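Local coordinates for protein putative xanthine dehydrogenase YAGS fad-binding subunit (Escherichia coli, PDB 5G5G) that carries the pterin cytosine dinucleotide and the dioxothiomolybdenum centre of a periplasmic aldehyde oxidase, and so probably helps to oxidise aldehydes to carboxylic acids, at residues T474-Q478 against I616-K620; A480-L484 against C523-R527; E445-R450 against S499-A504; S584-G588 against V610-G614; E191-S195 against L206-N210. All blocks are in the same frame, centred on the assembly; numbering follows the deposited sequence.

Contact 1: T474-Q478 against I616-K620. With MCN (pterin cytosine dinucleotide), chain Y.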
# COMPACT_ATOMS: atom_id res chain seq x y z
N THR C 474 -15.63 -14.47 10.42
CA THR C 474 -17.01 -14.55 10.02
C THR C 474 -17.40 -15.88 9.37
O THR C 474 -18.37 -16.50 9.76
CB THR C 474 -17.33 -13.36 9.13
OG1 THR C 474 -16.88 -12.21 9.82
CG2 THR C 474 -18.77 -13.28 8.84
N ILE C 475 -16.64 -16.34 8.41
CA ILE C 475 -16.95 -17.60 7.77
C ILE C 475 -16.82 -18.83 8.67
O ILE C 475 -17.58 -19.79 8.52
CB ILE C 475 -16.20 -17.81 6.44
CG1 ILE C 475 -14.66 -17.80 6.63
CG2 ILE C 475 -16.72 -16.76 5.46
CD1 ILE C 475 -13.88 -18.43 5.46
N LEU C 476 -15.91 -18.78 9.65
CA LEU C 476 -15.84 -19.85 10.64
C LEU C 476 -17.07 -19.80 11.55
O LEU C 476 -17.65 -20.86 11.86
CB LEU C 476 -14.56 -19.76 11.47
CG LEU C 476 -13.30 -20.05 10.61
CD1 LEU C 476 -12.02 -19.56 11.28
CD2 LEU C 476 -13.12 -21.53 10.35
N ALA C 477 -17.53 -18.59 11.93
CA ALA C 477 -18.79 -18.47 12.70
C ALA C 477 -19.99 -19.00 11.89
O ALA C 477 -20.83 -19.77 12.39
CB ALA C 477 -19.02 -17.03 13.13
N GLN C 478 -20.03 -18.66 10.62
CA GLN C 478 -21.13 -19.12 9.76
C GLN C 478 -21.19 -20.65 9.66
O GLN C 478 -22.30 -21.26 9.67
CB GLN C 478 -21.05 -18.51 8.39
CG GLN C 478 -21.28 -16.99 8.37
CD GLN C 478 -20.94 -16.38 6.99
OE1 GLN C 478 -19.89 -15.75 6.79
NE2 GLN C 478 -21.84 -16.58 6.03
N ILE C 616 -19.30 -20.09 -2.69
CA ILE C 616 -18.89 -18.91 -1.95
C ILE C 616 -19.51 -18.91 -0.56
O ILE C 616 -20.73 -19.08 -0.39
CB ILE C 616 -19.30 -17.63 -2.72
CG1 ILE C 616 -18.59 -17.61 -4.10
CG2 ILE C 616 -19.01 -16.40 -1.87
CD1 ILE C 616 -17.11 -17.51 -4.05
N LEU C 617 -18.67 -18.75 0.44
CA LEU C 617 -19.06 -18.87 1.82
C LEU C 617 -19.69 -17.58 2.39
O LEU C 617 -20.60 -17.65 3.22
CB LEU C 617 -17.88 -19.36 2.63
CG LEU C 617 -17.24 -20.71 2.24
CD1 LEU C 617 -16.04 -21.09 3.12
CD2 LEU C 617 -18.27 -21.82 2.25
N ASN C 618 -19.24 -16.43 1.92
CA ASN C 618 -19.85 -15.15 2.27
C ASN C 618 -19.68 -14.21 1.12
O ASN C 618 -18.57 -13.72 0.85
CB ASN C 618 -19.22 -14.60 3.56
CG ASN C 618 -19.83 -13.31 3.98
OD1 ASN C 618 -20.10 -12.43 3.14
ND2 ASN C 618 -20.01 -13.14 5.30
N PRO C 619 -20.77 -13.97 0.37
CA PRO C 619 -20.57 -13.20 -0.87
C PRO C 619 -20.11 -11.76 -0.62
O PRO C 619 -19.51 -11.17 -1.52
CB PRO C 619 -21.94 -13.22 -1.52
CG PRO C 619 -22.54 -14.53 -1.03
CD PRO C 619 -22.05 -14.70 0.38
N LYS C 620 -20.38 -11.21 0.56
CA LYS C 620 -19.93 -9.83 0.88
C LYS C 620 -18.44 -9.76 1.11
O LYS C 620 -17.73 -8.95 0.50
CB LYS C 620 -20.71 -9.23 2.06
CG LYS C 620 -20.33 -7.74 2.27
CD LYS C 620 -21.41 -6.93 2.93
CE LYS C 620 -21.63 -7.35 4.34
NZ LYS C 620 -22.71 -6.53 4.94
N1 MCN Y . -14.17 -16.67 0.66
C2 MCN Y . -15.61 -16.94 0.68
N3 MCN Y . -15.73 -18.25 -0.10
C4 MCN Y . -14.88 -18.98 -0.79
C5 MCN Y . -13.45 -18.56 -0.56
C6 MCN Y . -13.20 -17.44 0.06
O2 MCN Y . -16.44 -16.38 1.17
N4 MCN Y . -15.10 -20.01 -1.52
C1' MCN Y . -13.87 -15.35 1.19
C2D MCN Y . -13.94 -15.32 2.76
O2' MCN Y . -14.25 -14.00 3.21
C3' MCN Y . -12.57 -15.68 3.03
C4D MCN Y . -11.57 -14.96 2.02
O4D MCN Y . -12.53 -14.98 0.86
O3' MCN Y . -12.02 -15.38 4.37
C5' MCN Y . -10.35 -15.52 1.56
O5' MCN Y . -10.32 -16.93 1.59
PA MCN Y . -9.24 -17.66 0.75
O1A MCN Y . -9.24 -19.11 1.23
O2A MCN Y . -9.39 -17.33 -0.69
O3A MCN Y . -7.80 -16.95 1.26
PB MCN Y . -7.02 -17.38 2.56
O1B MCN Y . -6.10 -18.48 2.27
O2B MCN Y . -7.98 -17.51 3.70
O3B MCN Y . -6.28 -16.02 2.82
C10 MCN Y . -4.99 -15.75 2.13
C9' MCN Y . -5.11 -14.84 0.96
C8' MCN Y . -3.65 -14.79 0.25
S8' MCN Y . -2.76 -16.19 0.01
C7' MCN Y . -3.18 -13.65 0.09
S7' MCN Y . -1.51 -13.39 -0.49
C6' MCN Y . -4.05 -12.35 0.12
C7 MCN Y . -5.56 -12.87 0.23
O9' MCN Y . -5.75 -13.72 1.29
N5' MCN Y . -3.66 -11.72 1.48
C4A MCN Y . -4.56 -10.66 2.05
N8' MCN Y . -6.39 -11.68 0.52
C4B MCN Y . -6.02 -10.80 1.48
N1' MCN Y . -6.90 -9.78 1.84
C2' MCN Y . -6.72 -8.98 2.97
N2' MCN Y . -7.50 -8.06 3.28
N3' MCN Y . -5.42 -8.91 3.40
C4' MCN Y . -4.36 -9.78 3.21
O4' MCN Y . -3.18 -9.83 3.62
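Asn618 reaches from the loop ahead of helix 619-638 to the flank of helix 472-484, where Gln478, Ile475 and Thr474 receive it. Its CB lies 3.8 Å from Ile475 CG2, a methyl that also touches Leu617 CB. Because CG stands anti to the backbone N (chi1 -179°), the amide extends away from the cofactor and lays ND2 beside Gln478 OE1. At the tip ND2 donates to Gln478 OE1 at 3.0 Å, with an N-H...O angle of 157°. The acceptor lies close to the plane of the Asn618 amide, yet the donor stands above the carbonyl plane of Gln478, the two amides being almost perpendicular (86°). His22 O is a second partner of ND2. Turned the other way, OD1 serves as N-cap of helix 619-638, taking a weak bond from Lys620 N and another bond from Thr621 N. The glutamine NE2 is held chiefly by Val17 O, with weaker help from Leu617 O. Beyond this amide pair lies the pterin cytosine dinucleotide. Its N3 accepts from Leu617 N at 3.0 Å. Its O2 accepts from Asn618 N at 2.9 Å, while Ile475 CD1 rests near the ribose oxygen O3'. Two backbone N-H groups thus read the acceptor edge of cytosine, and the amide bond behind them probably keeps that backbone in position.

Contact 2: A480-L484 against C523-R527; sequences AAEML and CMKLR
Met483 and Cys523 meet with their beta carbons only 3.5 Å apart, the closest carbon pair between residues 480-484 and 523-527. The small cysteine suits this spot, since its SG also fits near Ala480 and Leu484. Further out, Met483 bends at chi2 and chi3, which brings CE to Met524 SD at 3.4 Å, the two methionine chains crossing at about a right angle. On the other flank both methyls of Leu484 meet Leu526 CD2, CD1 at 3.9 Å. The two helices run roughly parallel, their local axes 10.0 Å apart and crossing at -29°, and together they form the helical layer laid against a mixed sheet, with Ala480 and Leu484 touching strand 459-462 and Leu526 touching strand 566-574. The polar element is Arg527, whose NH1 donates to Met483 O at 2.8 Å with an N-H...O angle of 154°. The carbonyl oxygen belongs to the last turn of helix 472-484, and it meets the guanidinium at its edge, near the plane. A water shared with Glu482 O gives NH1 a weak further bond at 3.3 Å. A leucine at Arg527, with no N-H at its tip, is likely to leave the Met483 carbonyl and the shared water without this donor. Behind these groups, Pro11 of the N-terminal loop packs on both Met483 and Arg527, and Glu482 accepts from the backbone N-H groups of Lys16, Val17 and Val18, tying the same loop to the helix.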
# COMPACT_ATOMS: atom_id res chain seq x y z
N ALA C 480 -19.91 -22.97 11.85
CA ALA C 480 -20.39 -23.55 13.08
C ALA C 480 -21.90 -23.34 13.31
O ALA C 480 -22.62 -24.26 13.72
CB ALA C 480 -19.59 -23.04 14.25
N ALA C 481 -22.38 -22.13 13.02
CA ALA C 481 -23.79 -21.84 13.16
C ALA C 481 -24.63 -22.80 12.28
O ALA C 481 -25.68 -23.30 12.69
CB ALA C 481 -24.06 -20.39 12.79
N GLU C 482 -24.19 -22.97 11.03
CA GLU C 482 -24.88 -23.83 10.10
C GLU C 482 -24.94 -25.25 10.61
O GLU C 482 -26.00 -25.89 10.57
CB GLU C 482 -24.18 -23.84 8.74
CG GLU C 482 -25.00 -24.53 7.66
CD GLU C 482 -26.08 -23.63 7.06
OE1 GLU C 482 -25.70 -22.54 6.51
OE2 GLU C 482 -27.26 -24.00 7.12
N MET C 483 -23.80 -25.75 11.08
CA MET C 483 -23.71 -27.16 11.53
C MET C 483 -24.52 -27.47 12.78
O MET C 483 -25.02 -28.58 12.94
CB MET C 483 -22.25 -27.51 11.74
CG MET C 483 -21.42 -27.54 10.47
SD MET C 483 -21.91 -28.81 9.31
CE MET C 483 -21.38 -30.34 10.10
N LEU C 484 -24.63 -26.49 13.68
CA LEU C 484 -25.24 -26.69 14.98
C LEU C 484 -26.66 -26.17 15.06
O LEU C 484 -27.33 -26.44 16.05
CB LEU C 484 -24.35 -26.10 16.09
CG LEU C 484 -23.06 -26.92 16.25
CD1 LEU C 484 -22.01 -26.12 16.96
CD2 LEU C 484 -23.32 -28.19 17.02
N CYS C 523 -17.47 -30.05 14.17
CA CYS C 523 -18.89 -29.97 14.38
C CYS C 523 -19.59 -31.31 14.14
O CYS C 523 -20.58 -31.58 14.80
CB CYS C 523 -19.54 -28.86 13.55
SG CYS C 523 -19.11 -27.21 14.07
N MET C 524 -19.10 -32.14 13.22
CA MET C 524 -19.73 -33.43 12.98
C MET C 524 -19.54 -34.31 14.22
O MET C 524 -20.50 -34.99 14.66
CB MET C 524 -19.16 -34.15 11.77
CG MET C 524 -19.65 -33.58 10.46
SD MET C 524 -21.46 -33.77 10.26
CE MET C 524 -21.67 -35.52 10.11
N LYS C 525 -18.36 -34.23 14.85
CA LYS C 525 -18.15 -34.92 16.12
C LYS C 525 -19.03 -34.33 17.24
O LYS C 525 -19.65 -35.08 18.04
CB LYS C 525 -16.67 -34.90 16.49
CG LYS C 525 -16.31 -35.58 17.80
CD LYS C 525 -16.54 -37.07 17.77
CE LYS C 525 -16.11 -37.64 19.10
NZ LYS C 525 -16.02 -39.13 19.02
N LEU C 526 -19.13 -33.02 17.29
CA LEU C 526 -19.94 -32.37 18.32
C LEU C 526 -21.42 -32.73 18.17
O LEU C 526 -22.10 -32.97 19.17
CB LEU C 526 -19.73 -30.86 18.32
CG LEU C 526 -20.45 -30.01 19.37
CD1 LEU C 526 -20.13 -30.50 20.77
CD2 LEU C 526 -20.03 -28.57 19.19
N ARG C 527 -21.88 -32.84 16.93
CA ARG C 527 -23.25 -33.30 16.68
C ARG C 527 -23.45 -34.71 17.22
O ARG C 527 -24.48 -34.97 17.81
CB ARG C 527 -23.63 -33.23 15.20
CG ARG C 527 -23.90 -31.81 14.69
CD ARG C 527 -23.70 -31.73 13.19
NE ARG C 527 -24.70 -32.57 12.51
CZ ARG C 527 -25.73 -32.15 11.78
NH1 ARG C 527 -25.98 -30.85 11.57
NH2 ARG C 527 -26.53 -33.07 11.23
O HOH W 1 -27.77 -28.19 10.71

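Contact 3: E445-R450 against S499-A504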
# COMPACT_ATOMS: atom_id res chain seq x y z
N GLU C 445 -4.79 -28.63 2.52
CA GLU C 445 -3.84 -28.84 3.60
C GLU C 445 -4.64 -29.20 4.85
O GLU C 445 -5.81 -28.81 4.99
CB GLU C 445 -3.04 -27.57 3.84
CG GLU C 445 -2.07 -27.12 2.73
CD GLU C 445 -0.91 -28.09 2.46
OE1 GLU C 445 -0.44 -28.78 3.41
OE2 GLU C 445 -0.48 -28.17 1.26
N LYS C 446 -4.06 -30.03 5.71
CA LYS C 446 -4.72 -30.42 6.95
C LYS C 446 -5.04 -29.23 7.84
O LYS C 446 -4.22 -28.30 7.97
CB LYS C 446 -3.79 -31.38 7.73
CG LYS C 446 -4.33 -31.89 9.05
CD LYS C 446 -3.32 -32.77 9.79
CE LYS C 446 -3.96 -33.43 11.02
NZ LYS C 446 -2.98 -34.27 11.78
N SER C 447 -6.21 -29.27 8.50
CA SER C 447 -6.62 -28.19 9.35
C SER C 447 -7.53 -28.66 10.44
O SER C 447 -8.42 -29.47 10.20
CB SER C 447 -7.31 -27.11 8.53
OG SER C 447 -7.50 -25.91 9.28
N GLY C 448 -7.35 -28.12 11.65
CA GLY C 448 -8.13 -28.53 12.81
C GLY C 448 -8.76 -27.40 13.59
O GLY C 448 -8.43 -26.23 13.40
N ALA C 449 -9.68 -27.79 14.47
CA ALA C 449 -10.44 -26.85 15.26
C ALA C 449 -11.03 -27.53 16.48
O ALA C 449 -11.20 -28.74 16.53
CB ALA C 449 -11.55 -26.22 14.42
N ARG C 450 -11.29 -26.73 17.51
CA ARG C 450 -12.00 -27.18 18.70
C ARG C 450 -13.29 -26.37 18.74
O ARG C 450 -13.26 -25.16 18.53
CB ARG C 450 -11.12 -26.91 19.93
CG ARG C 450 -11.69 -27.35 21.24
CD ARG C 450 -10.61 -27.48 22.33
NE ARG C 450 -9.72 -26.32 22.43
CZ ARG C 450 -8.39 -26.28 22.30
NH1 ARG C 450 -7.63 -27.35 22.01
NH2 ARG C 450 -7.78 -25.13 22.45
N SER C 499 -2.04 -21.62 21.21
CA SER C 499 -2.70 -22.49 22.17
C SER C 499 -3.96 -23.20 21.58
O SER C 499 -4.45 -24.15 22.16
CB SER C 499 -2.95 -21.77 23.50
OG SER C 499 -4.01 -20.87 23.44
N PHE C 500 -4.37 -22.84 20.37
CA PHE C 500 -5.53 -23.47 19.73
C PHE C 500 -5.08 -24.50 18.72
O PHE C 500 -3.92 -24.54 18.33
CB PHE C 500 -6.32 -22.40 18.97
CG PHE C 500 -6.85 -21.28 19.83
CD1 PHE C 500 -7.13 -21.45 21.21
CD2 PHE C 500 -7.12 -20.06 19.24
CE1 PHE C 500 -7.62 -20.41 21.97
CE2 PHE C 500 -7.60 -19.03 20.00
CZ PHE C 500 -7.85 -19.19 21.35
N PRO C 501 -6.00 -25.31 18.19
CA PRO C 501 -5.56 -26.33 17.26
C PRO C 501 -4.95 -25.80 15.98
O PRO C 501 -5.28 -24.68 15.54
CB PRO C 501 -6.87 -27.09 16.94
CG PRO C 501 -7.62 -27.02 18.21
CD PRO C 501 -7.35 -25.61 18.72
N VAL C 502 -4.06 -26.59 15.40
CA VAL C 502 -3.35 -26.20 14.19
C VAL C 502 -4.24 -26.20 12.94
O VAL C 502 -4.78 -27.27 12.51
CB VAL C 502 -2.12 -27.10 13.96
CG1 VAL C 502 -1.39 -26.73 12.67
CG2 VAL C 502 -1.16 -26.98 15.15
N SER C 503 -4.43 -25.02 12.37
CA SER C 503 -5.03 -24.87 11.04
C SER C 503 -3.99 -24.83 9.93
O SER C 503 -2.78 -24.79 10.20
CB SER C 503 -5.82 -23.55 11.01
OG SER C 503 -4.95 -22.46 10.84
N ALA C 504 -4.45 -24.73 8.70
CA ALA C 504 -3.53 -24.54 7.57
C ALA C 504 -3.04 -23.09 7.42
O ALA C 504 -2.16 -22.85 6.60
CB ALA C 504 -4.15 -25.00 6.27
O HOH W 2 -6.72 -23.29 7.59
O HOH W 3 -4.74 -26.83 21.16
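Gly448 N donates to Val502 O at 2.8 Å, the direct backbone bond that joins the start of strand 447-453, part of a mixed sheet, to the loop leading into helix 511-534. The two segments run roughly antiparallel, 148° apart, but this is a loop laid beside a strand. A beta carbon at Gly448 would press on the Val502 carbonyl and Pro501 CB, so glycine eases this close approach. At the far end Arg450 supplies the charge. Its NE and NH1 form salt bridges with Glu462 and Glu569, so the weak bond from Arg450 NH2 to Ser499 O, at 3.5 Å though fairly straight (162°), is a secondary hold. A water bridges the same two partners, accepting from Arg450 NH1 and donating to Ser499 O, and both oxygens lie at the edge of the guanidinium, in its plane. The chain bends at chi3 (48°), which brings one face of that plane over Pro501, whose CD lies 3.7 Å from Arg450 NH1. With alanine at Arg450, Glu462 and Glu569 would probably lose their positive partner and the proline ring its cover. Proline suits this place because its compact ring packs against the strand backbone, CB beside Gly448 C and Ala449 N, CG beside Arg450 N. Further along, Ser447 OG is 3.2 Å from Ser503 CA, and a second water lies 2.9 Å from Ala504 N, accepting weakly, and 3.2 Å from Ser447 OG. Beside it helix 511-534 packs, Thr514 touching Ser447 and Ala504. Outermost, Glu445 CB meets Ala504 CB at 3.7 Å.

Contact 4: S584-G588 against V610-G614; sequences STFAG and VCAAG
Phe586 and Ala612 face one another as a hydrogen-bonded pair of the antiparallel beta hairpin formed by strands 584-596 and 602-612. Four backbone bonds close this stretch: Phe586 N to Ala612 O (3.1 Å), Ala612 N to Phe586 O (2.8 Å), Gly588 N to Val610 O (2.8 Å) and Val610 N to Gly588 O (2.9 Å). Between these pairs Ala587 and Cys611 form a non-hydrogen-bonded pair, where Ala587 CA sends a CA-H...O contact to Val610 O. Polar side chains take little part across the strands; Thr585 gives its OG1 to Arg440 O on the neighbouring strand. Past Ala612 the strand ends and the chain turns away. Ala613, small enough to lie beside the pterin cytosine dinucleotide, lines its pocket, and Gly614, with positive phi (66°), makes a turn that glycine accepts easily; its N binds Asp677. In the apolar packing, Thr585 CG2 rests on Ala613 CA at 4.0 Å. Phe586, Ala612 and Val610 share one face of the sheet, on which helix 401-412 presses against the ring through Leu401 and against Ala612 through Cys404. The small alanine and cysteine occupy the other face, Ala587 CB lying 4.1 Å from Cys611 SG.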
# COMPACT_ATOMS: atom_id res chain seq x y z
N SER C 584 -8.90 -26.25 -9.70
CA SER C 584 -8.47 -24.88 -9.95
C SER C 584 -9.68 -23.95 -9.85
O SER C 584 -10.85 -24.40 -9.66
CB SER C 584 -7.83 -24.76 -11.37
OG SER C 584 -6.80 -25.74 -11.56
N THR C 585 -9.35 -22.68 -9.93
CA THR C 585 -10.29 -21.57 -9.94
C THR C 585 -10.02 -20.67 -11.12
O THR C 585 -8.90 -20.58 -11.59
CB THR C 585 -10.22 -20.79 -8.59
OG1 THR C 585 -8.98 -20.09 -8.48
CG2 THR C 585 -10.44 -21.75 -7.43
N PHE C 586 -11.09 -20.02 -11.60
CA PHE C 586 -11.07 -19.29 -12.87
C PHE C 586 -11.77 -17.95 -12.74
O PHE C 586 -12.68 -17.77 -11.91
CB PHE C 586 -11.79 -20.14 -13.96
CG PHE C 586 -11.18 -21.50 -14.14
CD1 PHE C 586 -10.13 -21.68 -14.99
CD2 PHE C 586 -11.64 -22.57 -13.41
CE1 PHE C 586 -9.52 -22.92 -15.14
CE2 PHE C 586 -11.04 -23.81 -13.52
CZ PHE C 586 -9.97 -23.97 -14.42
N ALA C 587 -11.37 -17.01 -13.59
CA ALA C 587 -12.02 -15.71 -13.69
C ALA C 587 -11.97 -15.14 -15.08
O ALA C 587 -11.10 -15.50 -15.88
CB ALA C 587 -11.37 -14.70 -12.72
N GLY C 588 -12.87 -14.21 -15.33
CA GLY C 588 -12.82 -13.37 -16.51
C GLY C 588 -12.86 -11.92 -16.04
O GLY C 588 -13.74 -11.52 -15.28
N VAL C 610 -15.65 -11.72 -13.17
CA VAL C 610 -16.53 -12.83 -13.00
C VAL C 610 -15.69 -14.05 -12.57
O VAL C 610 -14.79 -14.49 -13.29
CB VAL C 610 -17.34 -13.14 -14.28
CG1 VAL C 610 -18.32 -14.27 -14.03
CG2 VAL C 610 -18.10 -11.89 -14.81
N CYS C 611 -15.98 -14.58 -11.37
CA CYS C 611 -15.17 -15.62 -10.74
C CYS C 611 -15.93 -16.92 -10.51
O CYS C 611 -17.14 -16.91 -10.13
CB CYS C 611 -14.73 -15.09 -9.38
SG CYS C 611 -13.71 -13.64 -9.51
N ALA C 612 -15.19 -18.02 -10.67
CA ALA C 612 -15.63 -19.37 -10.33
C ALA C 612 -14.64 -19.95 -9.33
O ALA C 612 -13.50 -20.33 -9.70
CB ALA C 612 -15.71 -20.21 -11.58
N ALA C 613 -15.05 -19.95 -8.05
CA ALA C 613 -14.16 -20.30 -6.94
C ALA C 613 -14.87 -21.25 -5.96
O ALA C 613 -14.80 -21.14 -4.73
CB ALA C 613 -13.72 -19.02 -6.26
N GLY C 614 -15.54 -22.24 -6.52
CA GLY C 614 -16.40 -23.15 -5.71
C GLY C 614 -17.61 -22.44 -5.10
O GLY C 614 -17.98 -21.34 -5.50

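Contact 5: E191-S195 against L206-N210; sequences EPHAS and LWTSN
Ser195 CA lies 3.1 Å from Trp207 O, where residues 191-195 and 206-209, at the open end of the hairpin of strands 194-200 and 203-208, run antiparallel (167° apart). A second CA-H...O contact joins Thr208 CA to Ala194 O at 3.5 Å, and a water, weakly bonded to Ala194 N at 3.1 Å, also lies near Ser209 O. Where the chains are still close, Ser195 OG and Thr208 OG1 stand 2.8 Å apart on one face of the pair, with the proton between them unsettled; the stronger partner of the serine is Asp251 of helix 250-262. Leu206 packs beside them, its CD1 4.0 Å from Ser195 CB. Across the widening gap Glu191 stretches out, CG anti to the backbone N (chi1 179°) and the chain extended beyond, to place OE1 where Ser209 OG donates to it at 2.6 Å. The hydroxyl comes from above the carboxylate plane, 55° out of it, and Gly239 N is another donor to OE1. Lys245 NZ binds Ser209 OG and the Glu191 carbonyl. Serine suits the place because one hydroxyl can both give to the carboxylate and receive from the lysine. This network of a carboxylate, a hydroxyl and an ammonium group probably stabilises a buried, negatively charged Glu191, and it lies two residues before Gln211 of the molybdenum pocket, whose path it may help to set.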
# COMPACT_ATOMS: atom_id res chain seq x y z
N GLU C 191 -0.26 -2.28 8.10
CA GLU C 191 0.40 -2.47 9.40
C GLU C 191 1.85 -2.85 9.17
O GLU C 191 2.13 -3.93 8.66
CB GLU C 191 -0.33 -3.51 10.28
CG GLU C 191 0.32 -3.77 11.64
CD GLU C 191 -0.07 -5.11 12.26
OE1 GLU C 191 -0.58 -6.02 11.55
OE2 GLU C 191 0.16 -5.24 13.48
N PRO C 192 2.79 -2.01 9.65
CA PRO C 192 4.18 -2.39 9.60
C PRO C 192 4.35 -3.66 10.40
O PRO C 192 3.69 -3.84 11.45
CB PRO C 192 4.89 -1.19 10.33
CG PRO C 192 4.01 -0.01 10.08
CD PRO C 192 2.62 -0.64 10.18
N HIS C 193 5.31 -4.48 9.99
CA HIS C 193 5.62 -5.67 10.75
C HIS C 193 5.99 -5.24 12.19
O HIS C 193 6.74 -4.30 12.40
CB HIS C 193 6.82 -6.40 10.16
CG HIS C 193 6.58 -7.01 8.83
ND1 HIS C 193 6.37 -6.27 7.69
CD2 HIS C 193 6.50 -8.30 8.45
CE1 HIS C 193 6.19 -7.09 6.67
NE2 HIS C 193 6.27 -8.33 7.10
N ALA C 194 5.41 -5.94 13.16
CA ALA C 194 5.70 -5.69 14.56
C ALA C 194 5.48 -6.87 15.47
O ALA C 194 4.61 -7.70 15.19
CB ALA C 194 4.86 -4.51 15.06
N SER C 195 6.21 -6.90 16.59
CA SER C 195 6.10 -7.98 17.56
C SER C 195 6.41 -7.46 18.95
O SER C 195 7.20 -6.50 19.13
CB SER C 195 7.08 -9.14 17.25
OG SER C 195 6.86 -9.73 15.98
N LEU C 206 4.94 -14.39 22.24
CA LEU C 206 5.18 -13.39 21.20
C LEU C 206 3.83 -12.98 20.64
O LEU C 206 3.11 -13.83 20.07
CB LEU C 206 6.05 -13.94 20.08
CG LEU C 206 6.57 -12.85 19.12
CD1 LEU C 206 7.86 -12.21 19.67
CD2 LEU C 206 6.82 -13.36 17.73
N TRP C 207 3.51 -11.71 20.77
CA TRP C 207 2.39 -11.10 20.08
C TRP C 207 2.98 -10.57 18.79
O TRP C 207 4.02 -9.87 18.79
CB TRP C 207 1.83 -9.95 20.87
CG TRP C 207 1.10 -10.35 22.15
CD1 TRP C 207 -0.23 -10.45 22.31
CD2 TRP C 207 1.68 -10.71 23.42
NE1 TRP C 207 -0.54 -10.82 23.61
CE2 TRP C 207 0.62 -10.98 24.31
CE3 TRP C 207 3.01 -10.76 23.91
CZ2 TRP C 207 0.83 -11.33 25.67
CZ3 TRP C 207 3.21 -11.17 25.23
CH2 TRP C 207 2.14 -11.43 26.11
N THR C 208 2.35 -10.88 17.67
CA THR C 208 2.99 -10.56 16.40
C THR C 208 1.94 -10.35 15.32
O THR C 208 0.73 -10.40 15.59
CB THR C 208 4.01 -11.69 16.02
OG1 THR C 208 4.86 -11.30 14.93
CG2 THR C 208 3.27 -12.96 15.68
N SER C 209 2.44 -10.09 14.10
CA SER C 209 1.61 -9.88 12.92
C SER C 209 2.08 -10.94 11.90
O SER C 209 3.15 -10.82 11.33
CB SER C 209 1.80 -8.44 12.38
OG SER C 209 0.87 -8.17 11.34
N ASN C 210 1.34 -12.06 11.83
CA ASN C 210 1.81 -13.21 11.08
C ASN C 210 0.60 -13.99 10.55
O ASN C 210 -0.34 -14.22 11.28
CB ASN C 210 2.72 -14.08 11.96
CG ASN C 210 3.52 -15.09 11.16
OD1 ASN C 210 2.95 -15.97 10.54
ND2 ASN C 210 4.84 -14.93 11.11
O HOH W 4 5.24 -8.86 12.08

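Contacts 1, 2, 4 and 5 are buried, whereas contact 3 is only partly so, with several exposed residues and waters bridging its polar groups. Contacts 1 and 2 share helix 472-484: its earlier turn packs beside the cofactor's ribose and holds the loop that binds the cytosine, its later turn packs mostly apolar against helix 511-534. Contact 4 leads into contact 1, and both supply pocket residues: contact 4 a small side chain beside the cofactor, contact 1 backbone N-H groups that bind it. Contact 5 belongs to the other cofactor-binding range, on the opposite side of the chain's centre from contact 4. Both are hairpin ends, yet backbone bonds dominate contact 4, side-chain hydroxyls and a carboxylate contact 5.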